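Long-range contacts in Non-structural polyprotein (PDB 4GUA), which is a viral precursor polyprotein whose cysteine protease probably separates the non-structural proteins, here still joined to the macro and zinc-binding domains of nsP3: residues L312-R316 / E506-M512; Q219-V225 / A255-N260. All blocks are in the same frame, centred on the assembly; numbering follows the deposited sequence.

Contact 1. Residues L312-R316 / E506-M512; sequences LDNSR and ELKDEDM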
loop_
_atom_site.group_PDB
_atom_site.type_symbol
_atom_site.label_atom_id
_atom_site.label_comp_id
_atom_site.label_asym_id
_atom_site.label_seq_id
_atom_site.Cartn_x
_atom_site.Cartn_y
_atom_site.Cartn_z
ATOM N N LEU A 312 13.055 1.832 -12.392
ATOM C CA LEU A 312 12.871 0.397 -12.195
ATOM C C LEU A 312 14.204 -0.300 -11.988
ATOM O O LEU A 312 15.041 -0.310 -12.882
ATOM C CB LEU A 312 12.251 -0.194 -13.464
ATOM C CG LEU A 312 12.323 -1.715 -13.647
ATOM C CD1 LEU A 312 11.282 -2.399 -12.790
ATOM C CD2 LEU A 312 12.139 -2.083 -15.106
ATOM N N ASP A 313 14.414 -0.844 -10.791
ATOM C CA ASP A 313 15.464 -1.836 -10.558
ATOM C C ASP A 313 14.922 -3.263 -10.361
ATOM O O ASP A 313 15.693 -4.216 -10.195
ATOM C CB ASP A 313 16.355 -1.417 -9.390
ATOM C CG ASP A 313 15.589 -1.267 -8.097
ATOM O OD1 ASP A 313 14.442 -1.756 -8.020
ATOM O OD2 ASP A 313 16.129 -0.649 -7.153
ATOM N N ASN A 314 13.598 -3.401 -10.358
ATOM C CA ASN A 314 12.942 -4.688 -10.104
ATOM C C ASN A 314 13.489 -5.396 -8.861
ATOM O O ASN A 314 13.840 -6.577 -8.892
ATOM C CB ASN A 314 13.069 -5.613 -11.318
ATOM C CG ASN A 314 12.205 -6.856 -11.197
ATOM O OD1 ASN A 314 11.123 -6.822 -10.613
ATOM N ND2 ASN A 314 12.693 -7.964 -11.731
ATOM N N SER A 315 13.524 -4.674 -7.752
ATOM C CA SER A 315 14.051 -5.209 -6.508
ATOM C C SER A 315 13.112 -6.280 -5.960
ATOM O O SER A 315 11.908 -6.293 -6.226
ATOM C CB SER A 315 14.228 -4.093 -5.475
ATOM O OG SER A 315 14.668 -4.610 -4.228
ATOM N N ARG A 316 13.706 -7.182 -5.195
ATOM C CA ARG A 316 13.014 -8.289 -4.558
ATOM C C ARG A 316 12.582 -7.881 -3.147
ATOM O O ARG A 316 11.394 -7.880 -2.804
ATOM C CB ARG A 316 13.884 -9.559 -4.516
ATOM C CG ARG A 316 15.412 -9.403 -4.313
ATOM C CD ARG A 316 16.192 -8.675 -5.415
ATOM N NE ARG A 316 17.512 -8.242 -4.957
ATOM C CZ ARG A 316 17.735 -7.312 -4.037
ATOM N NH1 ARG A 316 16.740 -6.685 -3.456
ATOM N NH2 ARG A 316 18.973 -6.999 -3.698
ATOM N N GLU A 506 20.965 -1.015 -13.890
ATOM C CA GLU A 506 20.729 -2.447 -14.066
ATOM C C GLU A 506 19.748 -3.022 -13.048
ATOM O O GLU A 506 19.552 -2.464 -11.969
ATOM C CB GLU A 506 22.044 -3.211 -13.981
ATOM C CG GLU A 506 22.749 -3.042 -12.656
ATOM C CD GLU A 506 24.054 -3.800 -12.600
ATOM O OE1 GLU A 506 24.516 -4.258 -13.667
ATOM O OE2 GLU A 506 24.616 -3.939 -11.493
ATOM N N LEU A 507 19.161 -4.161 -13.403
ATOM C CA LEU A 507 18.180 -4.843 -12.567
ATOM C C LEU A 507 18.807 -5.640 -11.430
ATOM O O LEU A 507 19.877 -6.215 -11.582
ATOM C CB LEU A 507 17.353 -5.791 -13.427
ATOM C CG LEU A 507 16.624 -5.120 -14.589
ATOM C CD1 LEU A 507 15.609 -6.068 -15.215
ATOM C CD2 LEU A 507 15.954 -3.834 -14.128
ATOM N N LYS A 508 18.134 -5.669 -10.284
ATOM C CA LYS A 508 18.605 -6.465 -9.159
ATOM C C LYS A 508 18.084 -7.903 -9.258
ATOM O O LYS A 508 18.582 -8.805 -8.586
ATOM C CB LYS A 508 18.179 -5.819 -7.839
ATOM C CG LYS A 508 18.748 -4.421 -7.634
ATOM C CD LYS A 508 18.878 -4.073 -6.159
ATOM C CE LYS A 508 17.609 -3.448 -5.617
ATOM N NZ LYS A 508 17.727 -3.100 -4.170
ATOM N N ASP A 509 17.081 -8.103 -10.110
ATOM C CA ASP A 509 16.574 -9.426 -10.442
ATOM C C ASP A 509 15.943 -9.356 -11.828
ATOM O O ASP A 509 15.423 -8.314 -12.226
ATOM C CB ASP A 509 15.550 -9.893 -9.409
ATOM C CG ASP A 509 15.157 -11.354 -9.593
ATOM O OD1 ASP A 509 15.914 -12.239 -9.140
ATOM O OD2 ASP A 509 14.087 -11.618 -10.180
ATOM N N GLU A 510 16.004 -10.449 -12.576
ATOM C CA GLU A 510 15.478 -10.442 -13.933
ATOM C C GLU A 510 14.037 -10.945 -14.052
ATOM O O GLU A 510 13.444 -10.856 -15.124
ATOM C CB GLU A 510 16.410 -11.212 -14.866
ATOM C CG GLU A 510 17.493 -10.328 -15.458
ATOM C CD GLU A 510 18.247 -10.992 -16.593
ATOM O OE1 GLU A 510 18.279 -12.245 -16.656
ATOM O OE2 GLU A 510 18.805 -10.252 -17.434
ATOM N N ASP A 511 13.469 -11.471 -12.969
ATOM C CA ASP A 511 12.100 -11.986 -13.032
ATOM C C ASP A 511 11.093 -10.856 -12.837
ATOM O O ASP A 511 10.991 -10.259 -11.765
ATOM C CB ASP A 511 11.868 -13.072 -11.981
ATOM C CG ASP A 511 10.560 -13.815 -12.195
ATOM O OD1 ASP A 511 9.682 -13.284 -12.911
ATOM O OD2 ASP A 511 10.413 -14.934 -11.655
ATOM N N MET A 512 10.326 -10.607 -13.888
ATOM C CA MET A 512 9.503 -9.417 -13.988
ATOM C C MET A 512 8.047 -9.640 -13.585
ATOM O O MET A 512 7.226 -8.735 -13.710
ATOM C CB MET A 512 9.581 -8.875 -15.418
ATOM C CG MET A 512 9.858 -7.387 -15.500
ATOM S SD MET A 512 11.349 -6.862 -14.624
ATOM C CE MET A 512 12.153 -5.875 -15.881
#
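Asn-314 carries the polar side of this contact: its ND2 gives one hydrogen bond to Asp-511 O (2.9 Å) and another to Asp-509 O (2.8 Å). Both carbonyls are approached from above their planes, while Asp-511 O sits in the amide plane of Asn-314. With CG anti to the backbone N (chi1 -170°), the amide reaches into the bend of 506-512, shaped by an Asx turn from Asp-511 N to Asp-509 OD2; its OD1 accepts from Lys-287. Lys-508 N donates a nearly straight hydrogen bond to Asp-313 O (2.8 Å, 174°).

Leu-312 ends strand 305-312, next to edge strand 288-294 of the methyltransferase-like sheet, and 313-316 runs on as loop; 506-512 lies in the loop between helix 488-502 and strand 519-520.

Lys-508 crosses Arg-316 at about a right angle, its CD over one guanidinium face, and NZ bonds weakly to Ser-315 OG (3.4 Å). Arg-316 NH1 and Lys-508 NZ, like charges, are 3.8 Å apart, probably eased by Asp-313, whose OD2 is 4.2 Å from Lys-508 NZ and whose carboxylate pairs with Arg-318.

Apolar contact comes from Leu-312, whose CD2 meets Met-512 CE tip to tip at 3.9 Å, and from Leu-507 CD2, 4.2 Å from Leu-312 CG.

Contact 2. Residues Q219-V225 / A255-N260; sequences QARYDLV and ALNCLN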
loop_
_atom_site.group_PDB
_atom_site.type_symbol
_atom_site.label_atom_id
_atom_site.label_comp_id
_atom_site.label_asym_id
_atom_site.label_seq_id
_atom_site.Cartn_x
_atom_site.Cartn_y
_atom_site.Cartn_z
ATOM N N GLN A 219 8.306 -5.544 -26.974
ATOM C CA GLN A 219 8.849 -4.642 -27.982
ATOM C C GLN A 219 10.310 -4.355 -27.643
ATOM O O GLN A 219 10.919 -5.074 -26.852
ATOM C CB GLN A 219 8.038 -3.350 -28.025
ATOM C CG GLN A 219 6.553 -3.603 -28.078
ATOM C CD GLN A 219 6.160 -4.456 -29.259
ATOM O OE1 GLN A 219 6.325 -4.069 -30.413
ATOM N NE2 GLN A 219 5.699 -5.663 -28.968
ATOM N N ALA A 220 10.873 -3.314 -28.247
ATOM C CA ALA A 220 12.180 -2.821 -27.833
ATOM C C ALA A 220 12.039 -2.229 -26.431
ATOM O O ALA A 220 10.946 -2.221 -25.861
ATOM C CB ALA A 220 12.654 -1.754 -28.790
ATOM N N ARG A 221 13.134 -1.723 -25.872
ATOM C CA ARG A 221 13.095 -1.178 -24.519
ATOM C C ARG A 221 13.217 0.345 -24.510
ATOM O O ARG A 221 13.978 0.925 -25.280
ATOM C CB ARG A 221 14.186 -1.806 -23.659
ATOM C CG ARG A 221 13.932 -3.254 -23.344
ATOM C CD ARG A 221 14.951 -3.802 -22.370
ATOM N NE ARG A 221 14.929 -5.264 -22.346
ATOM C CZ ARG A 221 14.144 -5.999 -21.566
ATOM N NH1 ARG A 221 13.295 -5.422 -20.718
ATOM N NH2 ARG A 221 14.209 -7.322 -21.630
ATOM N N TYR A 222 12.466 0.979 -23.621
ATOM C CA TYR A 222 12.385 2.430 -23.569
ATOM C C TYR A 222 12.672 2.888 -22.155
ATOM O O TYR A 222 12.634 2.089 -21.219
ATOM C CB TYR A 222 10.996 2.898 -23.987
ATOM C CG TYR A 222 10.635 2.513 -25.402
ATOM C CD1 TYR A 222 10.269 1.211 -25.713
ATOM C CD2 TYR A 222 10.649 3.449 -26.422
ATOM C CE1 TYR A 222 9.932 0.850 -27.000
ATOM C CE2 TYR A 222 10.312 3.099 -27.712
ATOM C CZ TYR A 222 9.955 1.798 -27.998
ATOM O OH TYR A 222 9.619 1.443 -29.288
ATOM N N ASP A 223 13.000 4.167 -22.007
ATOM C CA ASP A 223 13.198 4.739 -20.685
ATOM C C ASP A 223 11.880 5.232 -20.112
ATOM O O ASP A 223 11.751 5.432 -18.904
ATOM C CB ASP A 223 14.215 5.868 -20.753
ATOM C CG ASP A 223 15.592 5.373 -21.103
ATOM O OD1 ASP A 223 15.917 4.225 -20.746
ATOM O OD2 ASP A 223 16.350 6.121 -21.746
ATOM N N LEU A 224 10.889 5.391 -20.983
ATOM C CA LEU A 224 9.557 5.774 -20.554
ATOM C C LEU A 224 8.493 4.976 -21.283
ATOM O O LEU A 224 8.472 4.915 -22.516
ATOM C CB LEU A 224 9.316 7.266 -20.777
ATOM C CG LEU A 224 7.940 7.754 -20.310
ATOM C CD1 LEU A 224 7.775 7.552 -18.804
ATOM C CD2 LEU A 224 7.712 9.216 -20.681
ATOM N N VAL A 225 7.624 4.342 -20.506
ATOM C CA VAL A 225 6.449 3.675 -21.052
ATOM C C VAL A 225 5.207 4.349 -20.496
ATOM O O VAL A 225 5.134 4.606 -19.308
ATOM C CB VAL A 225 6.411 2.181 -20.681
ATOM C CG1 VAL A 225 5.137 1.537 -21.211
ATOM C CG2 VAL A 225 7.643 1.470 -21.213
ATOM N N ALA A 255 4.378 -3.969 -20.025
ATOM C CA ALA A 255 5.215 -2.776 -20.099
ATOM C C ALA A 255 6.584 -3.041 -19.483
ATOM O O ALA A 255 7.593 -2.518 -19.963
ATOM C CB ALA A 255 4.539 -1.610 -19.407
ATOM N N LEU A 256 6.618 -3.827 -18.408
ATOM C CA LEU A 256 7.888 -4.183 -17.765
ATOM C C LEU A 256 8.878 -4.878 -18.705
ATOM O O LEU A 256 10.093 -4.741 -18.540
ATOM C CB LEU A 256 7.652 -5.052 -16.531
ATOM C CG LEU A 256 6.949 -4.364 -15.365
ATOM C CD1 LEU A 256 6.682 -5.359 -14.266
ATOM C CD2 LEU A 256 7.783 -3.202 -14.838
ATOM N N ASN A 257 8.380 -5.648 -19.668
ATOM C CA ASN A 257 9.271 -6.252 -20.657
ATOM C C ASN A 257 9.880 -5.185 -21.547
ATOM O O ASN A 257 10.965 -5.357 -22.079
ATOM C CB ASN A 257 8.531 -7.278 -21.520
ATOM C CG ASN A 257 8.064 -8.477 -20.730
ATOM O OD1 ASN A 257 8.738 -8.928 -19.801
ATOM N ND2 ASN A 257 6.904 -9.005 -21.092
ATOM N N CYS A 258 9.163 -4.082 -21.710
ATOM C CA CYS A 258 9.578 -3.009 -22.606
ATOM C C CYS A 258 10.327 -1.858 -21.918
ATOM O O CYS A 258 10.548 -0.819 -22.533
ATOM C CB CYS A 258 8.371 -2.480 -23.368
ATOM S SG CYS A 258 7.474 -3.796 -24.244
ATOM N N LEU A 259 10.676 -2.023 -20.644
ATOM C CA LEU A 259 11.257 -0.935 -19.862
ATOM C C LEU A 259 12.720 -1.168 -19.480
ATOM O O LEU A 259 13.064 -2.226 -18.964
ATOM C CB LEU A 259 10.436 -0.739 -18.588
ATOM C CG LEU A 259 10.651 0.567 -17.821
ATOM C CD1 LEU A 259 10.410 1.781 -18.698
ATOM C CD2 LEU A 259 9.745 0.605 -16.602
ATOM N N ASN A 260 13.576 -0.180 -19.735
ATOM C CA ASN A 260 14.979 -0.244 -19.310
ATOM C C ASN A 260 15.146 -0.035 -17.818
ATOM O O ASN A 260 14.345 0.654 -17.191
ATOM C CB ASN A 260 15.812 0.826 -20.009
ATOM C CG ASN A 260 16.143 0.474 -21.433
ATOM O OD1 ASN A 260 16.449 -0.681 -21.744
ATOM N ND2 ASN A 260 16.094 1.470 -22.311
#
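Tyr-222 and Leu-259 form a short parallel bridge in which Tyr-222 N bonds to Cys-258 O (2.8 Å) and Tyr-222 O receives Asn-260 N (2.9 Å). Just past the bridge, Asn-260 ND2 donates to Asp-223 OD1 (3.2 Å), coming from above the carboxylate plane; the carboxylate and amide planes are 55° apart. The other end of that amide, OD1, lies against CB and CD of Arg-221.

Arg-221 runs extended from CG to NE along the end of helix 237-257. Asn-257 O lies over one face of its guanidinium without a hydrogen bond, and the carbonyls of Leu-256 and Leu-259 are near its edge, so the positive group probably gains from the carbonyls of the helix end and of Leu-259 just after it. Cys-258, its SG anti to the carbonyl carbon (chi1 -54°), points the sulfur at the backbone of Gln-219 and accepts its N-H at 3.3 Å.

On the buried side Val-225 spreads its two methyls: CG1 touches Ala-255 CB at 3.7 Å, and CG2 touches Leu-259 CD1 at 3.8 Å. Leu-265 of strand 263-269 packs against both Val-225 and Ala-255.

Strand 224-227, helix 237-257 and the neighbouring parallel strand 263-269 make a beta-alpha-beta crossover. It belongs to a sheet with strand order 3-2-1-4-5-7-6, that of the Rossmann-like methyltransferases; nsP2 carries such a methyltransferase-like domain beside its protease.

Overall arrangement
Both contacts involve the methyltransferase-like sheet of nsP2. Contact 2 is internal to that fold, joining strand 224-227 and the approach to it to the end of helix 237-257 and the short strand 259-260; contact 1 ties the sheet to a loop nearly two hundred residues further on, after helix 488-502. Each is partly buried. In contact 1 no strands pair, and hydrogen bonds from the Asn-314 side-chain amide to backbone carbonyls and long charged chains dominate, whereas contact 2 combines a parallel backbone bridge with more exposed polar groups (Arg-221, Asp-223 with Asn-260) and an apolar cluster of Val-225, Ala-255 and Leu-259. They meet directly: Met-512 packs on Leu-256, and Leu-312 reaches Leu-259.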